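Local coordinates for protein lactate dehydrogenase, adjacent gene encodes predicted malate dehydrogenase (Cryptosporidium parvum, PDB 2FN7) that probably interconverts (S)-lactate and pyruvate, using NAD(+)/NADH as the redox cofactor, as a member of the lactate/malate dehydrogenase superfamily, at residues Leu28-Leu33 / Thr58-Gly63. Residues are numbered along the deposited sequence; the frame is centred on the assembly and turned at random.
Sequences LADVVL and TSKVIG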
loop_
_atom_site.group_PDB
_atom_site.type_symbol
_atom_site.label_atom_id
_atom_site.label_comp_id
_atom_site.label_asym_id
_atom_site.label_seq_id
_atom_site.Cartn_x
_atom_site.Cartn_y
_atom_site.Cartn_z
ATOM N N LEU A 28 13.244 4.358 2.831
ATOM C CA LEU A 28 13.492 5.808 2.905
ATOM C C LEU A 28 13.826 6.246 4.339
ATOM O O LEU A 28 14.621 7.168 4.525
ATOM C CB LEU A 28 12.220 6.575 2.460
ATOM C CG LEU A 28 12.240 8.140 2.586
ATOM C CD1 LEU A 28 13.307 8.699 1.641
ATOM C CD2 LEU A 28 10.849 8.744 2.216
ATOM N N ALA A 29 13.242 5.554 5.347
ATOM C CA ALA A 29 13.453 5.948 6.750
ATOM C C ALA A 29 12.840 4.893 7.680
ATOM O O ALA A 29 12.171 3.921 7.224
ATOM C CB ALA A 29 12.703 7.264 7.042
ATOM N N ASP A 30 13.113 5.076 8.969
ATOM C CA ASP A 30 12.404 4.249 9.912
ATOM C C ASP A 30 11.118 5.025 10.157
ATOM O O ASP A 30 11.025 6.263 9.996
ATOM C CB ASP A 30 13.156 4.072 11.217
ATOM C CG ASP A 30 14.294 3.091 11.105
ATOM O OD1 ASP A 30 14.335 2.166 10.246
ATOM O OD2 ASP A 30 15.170 3.218 11.946
ATOM N N VAL A 31 10.084 4.286 10.506
ATOM C CA VAL A 31 8.813 4.918 10.673
ATOM C C VAL A 31 8.225 4.729 12.072
ATOM O O VAL A 31 8.305 3.616 12.628
ATOM C CB VAL A 31 7.788 4.307 9.675
ATOM C CG1 VAL A 31 6.386 4.845 10.031
ATOM C CG2 VAL A 31 8.192 4.640 8.205
ATOM N N VAL A 32 7.613 5.783 12.620
ATOM C CA VAL A 32 6.916 5.667 13.893
ATOM C C VAL A 32 5.456 6.005 13.605
ATOM O O VAL A 32 5.117 7.112 13.253
ATOM C CB VAL A 32 7.482 6.595 14.927
ATOM C CG1 VAL A 32 6.542 6.652 16.096
ATOM C CG2 VAL A 32 8.883 6.087 15.322
ATOM N N LEU A 33 4.610 5.000 13.708
ATOM C CA LEU A 33 3.186 5.105 13.421
ATOM C C LEU A 33 2.449 5.311 14.788
ATOM O O LEU A 33 2.383 4.387 15.669
ATOM C CB LEU A 33 2.842 3.841 12.702
ATOM C CG LEU A 33 1.720 3.484 11.758
ATOM C CD1 LEU A 33 1.435 4.578 10.661
ATOM C CD2 LEU A 33 2.155 2.121 11.114
ATOM N N THR A 58 15.422 -2.801 5.369
ATOM C CA THR A 58 15.793 -3.018 6.738
ATOM C C THR A 58 15.151 -1.917 7.542
ATOM O O THR A 58 15.518 -1.762 8.692
ATOM C CB THR A 58 17.312 -2.976 7.020
ATOM O OG1 THR A 58 17.828 -1.774 6.468
ATOM C CG2 THR A 58 18.033 -4.140 6.376
ATOM N N SER A 59 14.200 -1.176 6.959
ATOM C CA SER A 59 13.520 -0.154 7.759
ATOM C C SER A 59 12.750 -0.825 8.887
ATOM O O SER A 59 12.127 -1.874 8.694
ATOM C CB SER A 59 12.416 0.585 6.998
ATOM O OG SER A 59 12.942 1.483 6.051
ATOM N N LYS A 60 12.714 -0.126 9.987
ATOM C CA LYS A 60 12.003 -0.457 11.211
ATOM C C LYS A 60 10.708 0.299 11.259
ATOM O O LYS A 60 10.655 1.533 11.057
ATOM C CB LYS A 60 12.838 -0.014 12.409
ATOM C CG LYS A 60 13.560 -1.226 12.995
ATOM C CD LYS A 60 14.783 -0.796 13.809
ATOM C CE LYS A 60 16.019 -1.761 13.630
ATOM N NZ LYS A 60 17.218 -0.806 13.915
ATOM N N VAL A 61 9.645 -0.418 11.559
ATOM C CA VAL A 61 8.358 0.238 11.613
ATOM C C VAL A 61 7.718 -0.203 12.932
ATOM O O VAL A 61 7.447 -1.417 13.096
ATOM C CB VAL A 61 7.418 -0.212 10.412
ATOM C CG1 VAL A 61 6.020 0.443 10.590
ATOM C CG2 VAL A 61 8.074 0.160 8.992
ATOM N N ILE A 62 7.459 0.757 13.835
ATOM C CA ILE A 62 6.788 0.449 15.072
ATOM C C ILE A 62 5.553 1.319 15.279
ATOM O O ILE A 62 5.460 2.435 14.701
ATOM C CB ILE A 62 7.718 0.569 16.302
ATOM C CG1 ILE A 62 8.075 2.015 16.523
ATOM C CG2 ILE A 62 9.033 -0.274 16.116
ATOM C CD1 ILE A 62 7.012 2.652 17.276
ATOM N N GLY A 63 4.615 0.758 16.072
ATOM C CA GLY A 63 3.333 1.339 16.447
ATOM C C GLY A 63 3.369 1.856 17.879
ATOM O O GLY A 63 3.945 1.214 18.739
#
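Val31 and Ile62 stitch two parallel strands together: Val31 N donates to Lys60 O at 2.9 Å, and Val31 O takes Ile62 N at 3.2 Å. The ladder runs on with Leu33 N bonded to Ile62 O at 2.9 Å, each strand donating in turn as parallel pairing requires. Where the strands begin, the Asp30 carboxylate takes over the role of a backbone acceptor. Its OD1 receives Lys60 N at 2.8 Å in a nearly straight bond (170° at the hydrogen), from above the carboxylate plane. With CG beside its own backbone N (chi1 -77°), Asp30 lies alongside Lys60, and OD1 also passes close to Lys60 CB. Arg4 forms a salt bridge with the same oxygen, which probably steadies the carboxylate. One residue earlier, Ser59 OG sits 2.8 Å from Ala29 O, with Asn27 OD1 also within reach. On one face of the sheet Val31 CB meets Val61 CG2 at 4.2 Å, and Leu33 CD2 reaches Val61 CG1. On the other, Val32 and Ile62 lie side by side, touching through CG1 and CD1. These are neighbouring strands of the Rossmann-type NAD-binding domain, joined by a beta-alpha-beta crossover through helix 40-55. That helix packs on Val61, while helix 14-25 covers Val31 and Leu33 on the same face; Leu33 also touches Ser12 of the glycine-rich loop. Strand 6-10 flanks strand 30-34 on its far side, leaving strand 61-64 as an outermost strand of the parallel sheet within the chain.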